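Local coordinates for protein minor fimbrium anchoring subunit Mfa2 (Porphyromonas gingivalis, PDB 5NFI) that anchors the minor (Mfa1) fimbriae, which mediate biofilm formation and adhesion to host cells and other bacteria, in the outer membrane and regulates their length, at residues E24-N29 and W71-D76; D36-S41 and E87-Q92; Q92-L97 and Y170-T175; T111-T116 and L139-N144. All blocks are in the same frame, centred on the assembly; numbering follows the deposited sequence.

The four contacts show how loops and strands of a protein of the transthyretin clan are tied together by direct touches and one shared residue. Contacts 1 and 4 lie closest, with centres about 9 Å apart, because strand 64-72 pairs with strand 113-122; Gly72 N reaches Trp113 O at 2.8 Å. Contact 3 lies about 14 Å from contact 1 and 12 Å from contact 4, centre to centre. It meets contact 1 where Trp71 NE1 approaches Phe172 O and contact 4 where Tyr142 OH approaches Gly174 O. Contact 2, whose centre is about 20 Å from that of contact 1, joins through contact 3, about 12 Å away centre to centre, with which it shares Gln92.

Contact 1 of 4, residues E24-N29 and W71-D76; sequences EVARLN and WGNIDD
Asn29 lays its side chain across that of Ile74 at about a right angle, with Asn29 CG 3.7 Å from Ile74 CD1 and the amide oxygen near Ile74 CB. The overlap lies beside an antiparallel ladder between strands 28-33 and 64-72, part of the transthyretin-like beta-sandwich expected for this family. Asn29 and Trp71 form the hydrogen-bonded pair, bonding through both backbone N and O atoms; Leu28 and Gly72 follow as the non-hydrogen-bonded pair, where Leu28 CD2 packs on Gly72 CA.

At Asn73 the backbone turns to a positive phi of 65° and leaves the strand, although Asn73 N still donates to Arg27 O at 3.1 Å. The side chain adds bonds beyond the ladder. With CG anti to its own carbonyl carbon, the amide swings back to the loop 24-27: Asn73 OD1 takes Ala26 N on a lone pair at 2.8 Å, in a nearly straight bond of 167°, while Asn73 ND2 donates to Glu24 O at 2.9 Å from above the carbonyl plane. The same ND2 also bonds Thr111 O, so the amide is fixed at both ends.

Arg27 runs past this turn, its CG 3.7 Å from Asn73 CA. Its NH2 forms a salt bridge with Glu46, and its NH1 gives a weak hydrogen bond to Asn29 OD1.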
loop_
_atom_site.group_PDB
_atom_site.type_symbol
_atom_site.label_atom_id
_atom_site.label_comp_id
_atom_site.label_asym_id
_atom_site.label_seq_id
_atom_site.Cartn_x
_atom_site.Cartn_y
_atom_site.Cartn_z
ATOM N N GLU A 24 -15.003 0.270 2.438
ATOM C CA GLU A 24 -13.833 -0.359 3.040
ATOM C C GLU A 24 -13.157 0.540 4.047
ATOM O O GLU A 24 -12.467 0.055 4.942
ATOM C CB GLU A 24 -12.814 -0.750 1.961
ATOM C CG GLU A 24 -13.116 -2.034 1.205
ATOM C CD GLU A 24 -14.301 -1.905 0.265
ATOM O OE1 GLU A 24 -14.888 -0.806 0.173
ATOM O OE2 GLU A 24 -14.632 -2.910 -0.402
ATOM N N VAL A 25 -13.335 1.853 3.893
ATOM C CA VAL A 25 -12.722 2.804 4.817
ATOM C C VAL A 25 -13.582 2.976 6.045
ATOM O O VAL A 25 -14.641 3.572 5.958
ATOM C CB VAL A 25 -12.496 4.155 4.154
ATOM C CG1 VAL A 25 -11.875 5.124 5.144
ATOM C CG2 VAL A 25 -11.600 3.973 2.922
ATOM N N ALA A 26 -13.130 2.449 7.185
ATOM C CA ALA A 26 -13.945 2.438 8.415
ATOM C C ALA A 26 -13.483 3.424 9.474
ATOM O O ALA A 26 -14.217 3.709 10.418
ATOM C CB ALA A 26 -13.983 1.049 9.023
ATOM N N ARG A 27 -12.272 3.944 9.333
ATOM C CA ARG A 27 -11.779 4.903 10.296
ATOM C C ARG A 27 -10.725 5.781 9.652
ATOM O O ARG A 27 -10.216 5.455 8.592
ATOM C CB ARG A 27 -11.230 4.187 11.525
ATOM C CG ARG A 27 -9.979 3.379 11.280
ATOM C CD ARG A 27 -9.577 2.592 12.520
ATOM N NE ARG A 27 -9.413 3.419 13.713
ATOM C CZ ARG A 27 -8.388 4.239 13.941
ATOM N NH1 ARG A 27 -7.416 4.394 13.052
ATOM N NH2 ARG A 27 -8.349 4.933 15.064
ATOM N N LEU A 28 -10.418 6.912 10.277
ATOM C CA LEU A 28 -9.555 7.920 9.668
ATOM C C LEU A 28 -8.588 8.522 10.683
ATOM O O LEU A 28 -8.923 8.706 11.849
ATOM C CB LEU A 28 -10.390 9.050 9.034
ATOM C CG LEU A 28 -11.112 8.740 7.716
ATOM C CD1 LEU A 28 -12.091 9.833 7.392
ATOM C CD2 LEU A 28 -10.125 8.523 6.545
ATOM N N ASN A 29 -7.378 8.806 10.218
ATOM C CA ASN A 29 -6.411 9.594 10.944
ATOM C C ASN A 29 -6.040 10.747 10.010
ATOM O O ASN A 29 -5.387 10.543 8.989
ATOM C CB ASN A 29 -5.173 8.772 11.332
ATOM C CG ASN A 29 -5.473 7.662 12.344
ATOM O OD1 ASN A 29 -6.099 6.651 12.024
ATOM N ND2 ASN A 29 -4.964 7.822 13.551
ATOM N N TRP A 71 -5.244 9.095 6.479
ATOM C CA TRP A 71 -4.979 7.674 6.503
ATOM C C TRP A 71 -6.216 6.905 6.877
ATOM O O TRP A 71 -6.878 7.226 7.862
ATOM C CB TRP A 71 -3.851 7.368 7.473
ATOM C CG TRP A 71 -2.528 7.890 7.015
ATOM C CD1 TRP A 71 -1.970 9.100 7.312
ATOM C CD2 TRP A 71 -1.583 7.204 6.178
ATOM N NE1 TRP A 71 -0.730 9.212 6.714
ATOM C CE2 TRP A 71 -0.472 8.060 6.012
ATOM C CE3 TRP A 71 -1.568 5.948 5.555
ATOM C CZ2 TRP A 71 0.642 7.697 5.259
ATOM C CZ3 TRP A 71 -0.458 5.592 4.795
ATOM C CH2 TRP A 71 0.631 6.460 4.659
ATOM N N GLY A 72 -6.524 5.889 6.082
ATOM C CA GLY A 72 -7.713 5.097 6.280
ATOM C C GLY A 72 -7.366 3.720 6.768
ATOM O O GLY A 72 -6.510 3.049 6.189
ATOM N N ASN A 73 -8.046 3.325 7.840
ATOM C CA ASN A 73 -7.899 2.023 8.476
ATOM C C ASN A 73 -6.522 1.780 9.086
ATOM O O ASN A 73 -5.982 0.690 8.985
ATOM C CB ASN A 73 -8.219 0.913 7.485
ATOM C CG ASN A 73 -9.578 1.070 6.876
ATOM O OD1 ASN A 73 -10.488 1.640 7.495
ATOM N ND2 ASN A 73 -9.739 0.568 5.654
ATOM N N ILE A 74 -5.963 2.790 9.732
ATOM C CA ILE A 74 -4.823 2.567 10.595
ATOM C C ILE A 74 -5.244 1.662 11.757
ATOM O O ILE A 74 -6.219 1.921 12.452
ATOM C CB ILE A 74 -4.254 3.874 11.119
ATOM C CG1 ILE A 74 -3.420 4.546 10.028
ATOM C CG2 ILE A 74 -3.412 3.620 12.350
ATOM C CD1 ILE A 74 -2.785 5.833 10.478
ATOM N N ASP A 75 -4.479 0.598 11.949
ATOM C CA ASP A 75 -4.905 -0.579 12.689
ATOM C C ASP A 75 -3.875 -0.863 13.770
ATOM O O ASP A 75 -2.862 -0.177 13.844
ATOM C CB ASP A 75 -5.027 -1.777 11.727
ATOM C CG ASP A 75 -6.302 -2.564 11.926
ATOM O OD1 ASP A 75 -6.662 -2.850 13.088
ATOM O OD2 ASP A 75 -6.970 -2.886 10.924
ATOM N N ASP A 76 -4.111 -1.884 14.585
ATOM C CA ASP A 76 -3.089 -2.327 15.526
ATOM C C ASP A 76 -2.102 -3.321 14.868
ATOM O O ASP A 76 -1.276 -3.929 15.555
ATOM C CB ASP A 76 -3.724 -2.939 16.786
ATOM C CG ASP A 76 -4.873 -3.883 16.475
ATOM O OD1 ASP A 76 -4.939 -4.397 15.331
ATOM O OD2 ASP A 76 -5.706 -4.126 17.385
#

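Contact 2 of 4, residues D36-S41 and E87-Q92; sequences DGILRS and ETTKQQ
Leu39 and Thr88 lie side by side and point the same way, Leu39 CD2 being 3.9 Å from Thr88 CB. This is the close-packed half of the contact. Between their backbones Leu39 N donates to Thr88 O at 2.7 Å, the N-H pointing nearly down the carbonyl bond. On its further sides Leu39 is covered by Tyr31, Phe33 and Ile83, while the Thr88 hydroxyl is bonded to Lys84 N and Glu82 OE1.

A second backbone bond, Lys90 N to Gly37 O at 2.8 Å, lies in the carbonyl plane but is bent to 137° at the hydrogen. Thr89 CA also makes a CA-H...O contact with Gly37 O, so two donors of unequal strength share one oxygen. Gly37 has a positive phi of 80°, and the methylene chain of Lys90 passes close against it, Lys90 CE lying 3.6 Å from Gly37 CA.

The other side is looser and faces solvent. Ile38 CG1 only grazes Thr89 CG2 at 4.2 Å, and Glu87 is exposed, its carboxylate making a long, weak ion pair with Lys84. Lys90 is exposed too, though its methylenes rest on Gly37 and its side chain touches Phe33 and Phe69.

Within the loop, Gln92 N donates to Thr89 O at 3.2 Å. The arrangement is that of a type I beta turn, Thr89 to Gln92, docked by a single beta bridge between Ile38 and Thr89 beside the start of strand 39-45.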
loop_
_atom_site.group_PDB
_atom_site.type_symbol
_atom_site.label_atom_id
_atom_site.label_comp_id
_atom_site.label_asym_id
_atom_site.label_seq_id
_atom_site.Cartn_x
_atom_site.Cartn_y
_atom_site.Cartn_z
ATOM N N ASP A 36 5.420 25.130 6.875
ATOM C CA ASP A 36 6.755 24.606 7.189
ATOM C C ASP A 36 6.815 23.082 7.259
ATOM O O ASP A 36 7.880 22.509 7.479
ATOM C CB ASP A 36 7.252 25.188 8.511
ATOM C CG ASP A 36 7.342 26.700 8.478
ATOM O OD1 ASP A 36 7.818 27.247 7.454
ATOM O OD2 ASP A 36 6.936 27.342 9.472
ATOM N N GLY A 37 5.676 22.432 7.062
ATOM C CA GLY A 37 5.615 20.988 7.118
ATOM C C GLY A 37 5.549 20.485 8.546
ATOM O O GLY A 37 5.796 19.317 8.803
ATOM N N ILE A 38 5.217 21.372 9.474
ATOM C CA ILE A 38 5.088 21.016 10.882
ATOM C C ILE A 38 3.652 20.617 11.217
ATOM O O ILE A 38 2.708 21.215 10.707
ATOM C CB ILE A 38 5.530 22.190 11.769
ATOM C CG1 ILE A 38 7.056 22.325 11.734
ATOM C CG2 ILE A 38 5.014 22.042 13.203
ATOM C CD1 ILE A 38 7.533 23.712 12.068
ATOM N N LEU A 39 3.485 19.604 12.061
ATOM C CA LEU A 39 2.154 19.145 12.465
ATOM C C LEU A 39 1.415 20.195 13.287
ATOM O O LEU A 39 1.914 20.651 14.308
ATOM C CB LEU A 39 2.266 17.842 13.265
ATOM C CG LEU A 39 0.990 17.136 13.730
ATOM C CD1 LEU A 39 0.023 16.901 12.583
ATOM C CD2 LEU A 39 1.358 15.822 14.378
ATOM N N ARG A 40 0.226 20.574 12.829
ATOM C CA ARG A 40 -0.589 21.561 13.529
ATOM C C ARG A 40 -1.895 20.980 14.058
ATOM O O ARG A 40 -2.515 21.555 14.944
ATOM C CB ARG A 40 -0.908 22.745 12.619
ATOM C CG ARG A 40 0.283 23.582 12.289
ATOM C CD ARG A 40 1.047 23.926 13.540
ATOM N NE ARG A 40 2.297 24.615 13.242
ATOM C CZ ARG A 40 3.203 24.925 14.162
ATOM N NH1 ARG A 40 2.979 24.619 15.436
ATOM N NH2 ARG A 40 4.321 25.546 13.808
ATOM N N SER A 41 -2.321 19.846 13.523
ATOM C CA SER A 41 -3.593 19.277 13.921
ATOM C C SER A 41 -3.589 17.768 13.723
ATOM O O SER A 41 -3.145 17.294 12.679
ATOM C CB SER A 41 -4.710 19.915 13.115
ATOM O OG SER A 41 -5.940 19.275 13.383
ATOM N N GLU A 87 5.766 20.135 16.558
ATOM C CA GLU A 87 7.101 19.520 16.531
ATOM C C GLU A 87 7.258 18.538 15.375
ATOM O O GLU A 87 8.121 18.714 14.525
ATOM C CB GLU A 87 7.397 18.833 17.875
ATOM C CG GLU A 87 7.560 19.864 19.007
ATOM C CD GLU A 87 7.774 19.270 20.390
ATOM O OE1 GLU A 87 8.765 18.524 20.578
ATOM O OE2 GLU A 87 6.951 19.579 21.288
ATOM N N THR A 88 6.417 17.512 15.350
ATOM C CA THR A 88 6.439 16.489 14.307
ATOM C C THR A 88 6.357 17.087 12.898
ATOM O O THR A 88 5.573 17.996 12.669
ATOM C CB THR A 88 5.277 15.506 14.514
ATOM O OG1 THR A 88 5.401 14.885 15.797
ATOM C CG2 THR A 88 5.278 14.445 13.451
ATOM N N THR A 89 7.156 16.588 11.952
ATOM C CA THR A 89 7.122 17.122 10.588
ATOM C C THR A 89 6.645 16.121 9.534
ATOM O O THR A 89 6.597 14.912 9.786
ATOM C CB THR A 89 8.493 17.647 10.166
ATOM O OG1 THR A 89 9.438 16.572 10.129
ATOM C CG2 THR A 89 8.968 18.684 11.149
ATOM N N LYS A 90 6.303 16.646 8.353
ATOM C CA LYS A 90 5.659 15.889 7.266
ATOM C C LYS A 90 6.398 14.605 6.891
ATOM O O LYS A 90 5.780 13.619 6.528
ATOM C CB LYS A 90 5.512 16.779 6.008
ATOM C CG LYS A 90 6.863 17.218 5.431
ATOM C CD LYS A 90 6.860 18.131 4.205
ATOM C CE LYS A 90 5.643 19.019 4.055
ATOM N NZ LYS A 90 5.900 19.979 2.923
ATOM N N GLN A 91 7.721 14.611 6.999
ATOM C CA GLN A 91 8.524 13.536 6.422
ATOM C C GLN A 91 9.065 12.568 7.474
ATOM O O GLN A 91 9.887 11.716 7.169
ATOM C CB GLN A 91 9.690 14.113 5.606
ATOM C CG GLN A 91 10.836 14.697 6.435
ATOM C CD GLN A 91 10.564 16.083 7.045
ATOM O OE1 GLN A 91 9.496 16.654 6.884
ATOM N NE2 GLN A 91 11.559 16.627 7.736
ATOM N N GLN A 92 8.609 12.693 8.715
ATOM C CA GLN A 92 8.961 11.726 9.742
ATOM C C GLN A 92 8.118 10.470 9.580
ATOM O O GLN A 92 7.056 10.497 8.966
ATOM C CB GLN A 92 8.771 12.320 11.134
ATOM C CG GLN A 92 9.847 13.313 11.539
ATOM C CD GLN A 92 9.545 14.008 12.862
ATOM O OE1 GLN A 92 9.020 15.119 12.881
ATOM N NE2 GLN A 92 9.867 13.353 13.968
#

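Contact 3 of 4, residues Q92-L97 and Y170-T175; sequences QVLMRL and YRFDGT
Tyr170 O is gripped by two successive backbone amides, Leu94 N at 2.9 Å and, more weakly, Met95 N at 3.4 Å. Two residues facing one across an antiparallel pair make a classic beta bulge, and the register shifts by one here between the Val93-Arg171 and Met95-Tyr170 pairs. Tyr170 N returns a bond to Met95 O at 3.0 Å, completing the hydrogen-bonded pair.

The bulge turns Leu94 toward the other segment. Its CB stands 3.9 Å from the centroid of the Phe172 ring and only 1° off the ring normal, a CH-pi contact squarely over the face. The leucine side chain crosses the phenylalanine at about a right angle, and with CG anti to the backbone N, CD1 comes down at the CE2 and CZ side of the ring. Met95, a selenomethionine, instead runs alongside Tyr170 in the same direction; its chain bends at the last torsion (85°) to bring Met95 CE within 3.5 Å of Tyr170 CD1.

Past the strand end, residues 173-175 form an Asx turn: Asp173 OD1 accepts from Thr175 N and from the Thr175 hydroxyl, both from the same face of the carboxylate.

Phe172 sits edge-to-face on Tyr31 and also meets Phe33, both from strand 28-33. Strand 93-100 pairs antiparallel with strands 169-171 and 78-80, the latter packing Ile80 against Leu94 and Met95.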
loop_
_atom_site.group_PDB
_atom_site.type_symbol
_atom_site.label_atom_id
_atom_site.label_comp_id
_atom_site.label_asym_id
_atom_site.label_seq_id
_atom_site.Cartn_x
_atom_site.Cartn_y
_atom_site.Cartn_z
ATOM N N GLN A 92 8.609 12.693 8.715
ATOM C CA GLN A 92 8.961 11.726 9.742
ATOM C C GLN A 92 8.118 10.470 9.580
ATOM O O GLN A 92 7.056 10.497 8.966
ATOM C CB GLN A 92 8.771 12.320 11.134
ATOM C CG GLN A 92 9.847 13.313 11.539
ATOM C CD GLN A 92 9.545 14.008 12.862
ATOM O OE1 GLN A 92 9.020 15.119 12.881
ATOM N NE2 GLN A 92 9.867 13.353 13.968
ATOM N N VAL A 93 8.589 9.360 10.125
ATOM C CA VAL A 93 7.870 8.113 9.945
ATOM C C VAL A 93 6.653 8.025 10.850
ATOM O O VAL A 93 6.757 7.983 12.072
ATOM C CB VAL A 93 8.772 6.893 10.190
ATOM C CG1 VAL A 93 8.001 5.603 9.903
ATOM C CG2 VAL A 93 10.027 6.983 9.318
ATOM N N LEU A 94 5.487 7.980 10.236
ATOM C CA LEU A 94 4.262 7.790 10.986
ATOM C C LEU A 94 4.093 6.363 11.518
ATOM O O LEU A 94 3.589 6.150 12.628
ATOM C CB LEU A 94 3.070 8.155 10.101
ATOM C CG LEU A 94 1.690 7.876 10.670
ATOM C CD1 LEU A 94 1.535 8.545 12.043
ATOM C CD2 LEU A 94 0.642 8.373 9.691
HETATM N N MSE A 95 4.568 5.394 10.743
HETATM C CA MSE A 95 3.979 4.063 10.733
HETATM C C MSE A 95 4.963 2.992 10.300
HETATM O O MSE A 95 5.651 3.170 9.302
HETATM C CB MSE A 95 2.827 4.079 9.748
HETATM C CG MSE A 95 1.644 3.212 9.994
HETATM SE SE MSE A 95 0.581 3.490 8.362
HETATM C CE MSE A 95 1.443 2.177 7.204
ATOM N N ARG A 96 5.007 1.877 11.025
ATOM C CA ARG A 96 5.728 0.706 10.553
ATOM C C ARG A 96 4.872 -0.537 10.681
ATOM O O ARG A 96 4.310 -0.781 11.736
ATOM C CB ARG A 96 7.032 0.518 11.324
ATOM C CG ARG A 96 8.089 1.517 10.953
ATOM C CD ARG A 96 9.367 1.276 11.695
ATOM N NE ARG A 96 10.220 2.461 11.688
ATOM C CZ ARG A 96 10.860 2.919 10.612
ATOM N NH1 ARG A 96 10.730 2.305 9.447
ATOM N NH2 ARG A 96 11.621 4.003 10.696
ATOM N N LEU A 97 4.779 -1.334 9.618
ATOM C CA LEU A 97 4.024 -2.576 9.711
ATOM C C LEU A 97 4.628 -3.460 10.792
ATOM O O LEU A 97 5.849 -3.641 10.853
ATOM C CB LEU A 97 3.988 -3.306 8.379
ATOM C CG LEU A 97 3.119 -4.568 8.383
ATOM C CD1 LEU A 97 1.728 -4.264 8.883
ATOM C CD2 LEU A 97 3.051 -5.181 6.980
ATOM N N TYR A 170 5.844 4.117 6.452
ATOM C CA TYR A 170 5.366 5.267 5.699
ATOM C C TYR A 170 5.531 6.572 6.466
ATOM O O TYR A 170 5.331 6.626 7.690
ATOM C CB TYR A 170 3.912 5.041 5.285
ATOM C CG TYR A 170 3.793 3.896 4.317
ATOM C CD1 TYR A 170 3.853 2.579 4.765
ATOM C CD2 TYR A 170 3.664 4.117 2.946
ATOM C CE1 TYR A 170 3.788 1.504 3.890
ATOM C CE2 TYR A 170 3.590 3.034 2.057
ATOM C CZ TYR A 170 3.658 1.729 2.546
ATOM O OH TYR A 170 3.587 0.646 1.703
ATOM N N ARG A 171 5.925 7.617 5.740
ATOM C CA ARG A 171 6.003 8.955 6.304
ATOM C C ARG A 171 4.594 9.497 6.511
ATOM O O ARG A 171 3.617 8.841 6.144
ATOM C CB ARG A 171 6.809 9.873 5.397
ATOM C CG ARG A 171 8.194 9.365 5.128
ATOM C CD ARG A 171 9.033 10.397 4.397
ATOM N NE ARG A 171 9.990 9.756 3.499
ATOM C CZ ARG A 171 11.129 9.207 3.908
ATOM N NH1 ARG A 171 11.445 9.232 5.203
ATOM N NH2 ARG A 171 11.948 8.636 3.029
ATOM N N PHE A 172 4.476 10.685 7.100
ATOM C CA PHE A 172 3.160 11.275 7.296
ATOM C C PHE A 172 2.499 11.563 5.955
ATOM O O PHE A 172 1.348 11.177 5.741
ATOM C CB PHE A 172 3.249 12.529 8.153
ATOM C CG PHE A 172 3.238 12.238 9.604
ATOM C CD1 PHE A 172 4.413 12.017 10.285
ATOM C CD2 PHE A 172 2.046 12.140 10.286
ATOM C CE1 PHE A 172 4.400 11.719 11.633
ATOM C CE2 PHE A 172 2.033 11.854 11.628
ATOM C CZ PHE A 172 3.207 11.640 12.305
ATOM N N ASP A 173 3.226 12.208 5.042
ATOM C CA ASP A 173 2.767 12.277 3.662
ATOM C C ASP A 173 2.748 10.829 3.196
ATOM O O ASP A 173 3.335 9.968 3.845
ATOM C CB ASP A 173 3.665 13.164 2.799
ATOM C CG ASP A 173 5.126 12.704 2.764
ATOM O OD1 ASP A 173 5.417 11.490 2.834
ATOM O OD2 ASP A 173 6.006 13.583 2.640
ATOM N N GLY A 174 2.092 10.496 2.105
ATOM C CA GLY A 174 1.910 9.069 1.884
ATOM C C GLY A 174 3.133 8.267 1.452
ATOM O O GLY A 174 2.974 7.137 1.008
ATOM N N THR A 175 4.339 8.819 1.566
ATOM C CA THR A 175 5.482 8.189 0.898
ATOM C C THR A 175 6.180 7.077 1.693
ATOM O O THR A 175 6.183 7.071 2.923
ATOM C CB THR A 175 6.536 9.225 0.510
ATOM O OG1 THR A 175 7.248 9.642 1.673
ATOM C CG2 THR A 175 5.872 10.404 -0.156
#

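Contact 4 of 4, residues T111-T116 and L139-N144; sequences TLWYAT and LREYTN
Glu141 crosses Trp113 obliquely, its CB over the six-membered ring 3.8 Å from the centroid, in a CH-pi contact 12° off the normal. The extended glutamate continues past the indole with its carboxylate plane only 26° from the ring plane, and Glu141 OE2 comes 3.4 Å from Thr111 CG2. Leu139 CB, two residues before Glu141, packs near Trp113 CE3, while Leu139 CD2 rests on Ala115 CB.

These residues lie on a beta hairpin, strand 113-122 against the long strand 133-151, in what is probably a transthyretin-like fold, as the family suggests. Tyr114 and Arg140 form its hydrogen-bonded pair through two nearly straight backbone bonds, and Trp113 faces Glu141 in the non-hydrogen-bonded pair.

Tyr114, on the face opposite Trp113, runs side by side with Tyr142 in the same direction. Their rings meet obliquely at 43°, and Tyr114 CB stands over the Tyr142 face, 4.0 Å from its centroid. The hydroxyl of Tyr142 bonds Gly174 O.

Beyond Tyr142 the side chain of Thr143 extends the pairing. Thr143 OG1 accepts from Leu112 N at 3.1 Å and donates to Glu141 OE2, on its anti lone pair; the same carboxylate oxygen forms a salt bridge with Arg145.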
loop_
_atom_site.group_PDB
_atom_site.type_symbol
_atom_site.label_atom_id
_atom_site.label_comp_id
_atom_site.label_asym_id
_atom_site.label_seq_id
_atom_site.Cartn_x
_atom_site.Cartn_y
_atom_site.Cartn_z
ATOM N N THR A 111 -7.714 -3.242 4.394
ATOM C CA THR A 111 -7.385 -2.228 3.404
ATOM C C THR A 111 -6.663 -1.102 4.096
ATOM O O THR A 111 -6.931 -0.825 5.265
ATOM C CB THR A 111 -8.628 -1.696 2.714
ATOM O OG1 THR A 111 -9.681 -1.547 3.681
ATOM C CG2 THR A 111 -9.071 -2.677 1.647
ATOM N N LEU A 112 -5.725 -0.477 3.402
ATOM C CA LEU A 112 -5.055 0.683 3.957
ATOM C C LEU A 112 -5.097 1.782 2.938
ATOM O O LEU A 112 -4.797 1.549 1.764
ATOM C CB LEU A 112 -3.615 0.370 4.328
ATOM C CG LEU A 112 -2.865 1.561 4.928
ATOM C CD1 LEU A 112 -3.291 1.754 6.364
ATOM C CD2 LEU A 112 -1.354 1.383 4.818
ATOM N N TRP A 113 -5.456 2.985 3.368
ATOM C CA TRP A 113 -5.712 4.049 2.397
ATOM C C TRP A 113 -4.976 5.347 2.687
ATOM O O TRP A 113 -4.820 5.721 3.843
ATOM C CB TRP A 113 -7.201 4.348 2.338
ATOM C CG TRP A 113 -8.053 3.177 2.003
ATOM C CD1 TRP A 113 -8.411 2.154 2.834
ATOM C CD2 TRP A 113 -8.693 2.924 0.750
ATOM N NE1 TRP A 113 -9.222 1.272 2.168
ATOM C CE2 TRP A 113 -9.415 1.724 0.887
ATOM C CE3 TRP A 113 -8.713 3.588 -0.479
ATOM C CZ2 TRP A 113 -10.153 1.180 -0.154
ATOM C CZ3 TRP A 113 -9.446 3.053 -1.502
ATOM C CH2 TRP A 113 -10.156 1.857 -1.339
ATOM N N TYR A 114 -4.549 6.045 1.638
ATOM C CA TYR A 114 -3.942 7.353 1.823
ATOM C C TYR A 114 -4.526 8.447 0.915
ATOM O O TYR A 114 -4.886 8.203 -0.223
ATOM C CB TYR A 114 -2.431 7.287 1.611
ATOM C CG TYR A 114 -1.829 8.659 1.759
ATOM C CD1 TYR A 114 -1.776 9.283 3.011
ATOM C CD2 TYR A 114 -1.388 9.365 0.658
ATOM C CE1 TYR A 114 -1.267 10.561 3.157
ATOM C CE2 TYR A 114 -0.879 10.638 0.794
ATOM C CZ TYR A 114 -0.825 11.232 2.043
ATOM O OH TYR A 114 -0.306 12.496 2.176
ATOM N N ALA A 115 -4.620 9.663 1.430
ATOM C CA ALA A 115 -4.967 10.790 0.576
ATOM C C ALA A 115 -4.129 12.020 0.910
ATOM O O ALA A 115 -3.788 12.258 2.075
ATOM C CB ALA A 115 -6.447 11.115 0.697
ATOM N N THR A 116 -3.784 12.789 -0.116
ATOM C CA THR A 116 -3.278 14.136 0.099
ATOM C C THR A 116 -4.316 15.085 -0.462
ATOM O O THR A 116 -4.750 14.933 -1.600
ATOM C CB THR A 116 -1.923 14.391 -0.581
ATOM O OG1 THR A 116 -0.935 13.473 -0.075
ATOM C CG2 THR A 116 -1.464 15.815 -0.317
ATOM N N LEU A 139 -8.659 9.225 -1.684
ATOM C CA LEU A 139 -8.064 8.098 -1.002
ATOM C C LEU A 139 -7.694 7.054 -2.033
ATOM O O LEU A 139 -8.554 6.580 -2.790
ATOM C CB LEU A 139 -9.018 7.509 0.037
ATOM C CG LEU A 139 -9.306 8.368 1.269
ATOM C CD1 LEU A 139 -10.648 7.994 1.859
ATOM C CD2 LEU A 139 -8.208 8.191 2.305
ATOM N N ARG A 140 -6.399 6.737 -2.070
ATOM C CA ARG A 140 -5.842 5.681 -2.880
ATOM C C ARG A 140 -5.506 4.501 -1.987
ATOM O O ARG A 140 -4.910 4.674 -0.920
ATOM C CB ARG A 140 -4.592 6.168 -3.606
ATOM C CG ARG A 140 -3.809 5.077 -4.330
ATOM C CD ARG A 140 -4.494 4.551 -5.596
ATOM N NE ARG A 140 -3.668 3.494 -6.171
ATOM C CZ ARG A 140 -4.096 2.264 -6.453
ATOM N NH1 ARG A 140 -5.368 1.933 -6.270
ATOM N NH2 ARG A 140 -3.252 1.367 -6.937
ATOM N N GLU A 141 -5.889 3.301 -2.414
ATOM C CA GLU A 141 -5.574 2.100 -1.650
ATOM C C GLU A 141 -4.113 1.735 -1.819
ATOM O O GLU A 141 -3.602 1.729 -2.936
ATOM C CB GLU A 141 -6.457 0.922 -2.061
ATOM C CG GLU A 141 -6.215 -0.280 -1.172
ATOM C CD GLU A 141 -7.030 -1.488 -1.558
ATOM O OE1 GLU A 141 -7.860 -1.357 -2.495
ATOM O OE2 GLU A 141 -6.839 -2.554 -0.913
ATOM N N TYR A 142 -3.464 1.427 -0.695
ATOM C CA TYR A 142 -2.044 1.100 -0.634
ATOM C C TYR A 142 -1.808 -0.402 -0.458
ATOM O O TYR A 142 -0.741 -0.899 -0.805
ATOM C CB TYR A 142 -1.368 1.827 0.526
ATOM C CG TYR A 142 -0.791 3.185 0.205
ATOM C CD1 TYR A 142 -1.222 3.917 -0.898
ATOM C CD2 TYR A 142 0.201 3.734 1.010
ATOM C CE1 TYR A 142 -0.679 5.152 -1.183
ATOM C CE2 TYR A 142 0.745 4.959 0.731
ATOM C CZ TYR A 142 0.305 5.664 -0.362
ATOM O OH TYR A 142 0.864 6.896 -0.627
ATOM N N THR A 143 -2.783 -1.104 0.133
ATOM C CA THR A 143 -2.736 -2.560 0.175
ATOM C C THR A 143 -2.892 -3.154 -1.236
ATOM O O THR A 143 -3.568 -2.592 -2.121
ATOM C CB THR A 143 -3.819 -3.172 1.076
ATOM O OG1 THR A 143 -4.975 -2.332 1.069
ATOM C CG2 THR A 143 -3.321 -3.383 2.503
ATOM N N ASN A 144 -2.239 -4.289 -1.440
ATOM C CA ASN A 144 -2.309 -5.015 -2.696
ATOM C C ASN A 144 -2.479 -6.460 -2.370
ATOM O O ASN A 144 -1.814 -6.971 -1.486
ATOM C CB ASN A 144 -1.058 -4.813 -3.529
ATOM C CG ASN A 144 -0.922 -3.411 -4.019
ATOM O OD1 ASN A 144 -1.588 -3.015 -4.972
ATOM N ND2 ASN A 144 -0.026 -2.652 -3.398
#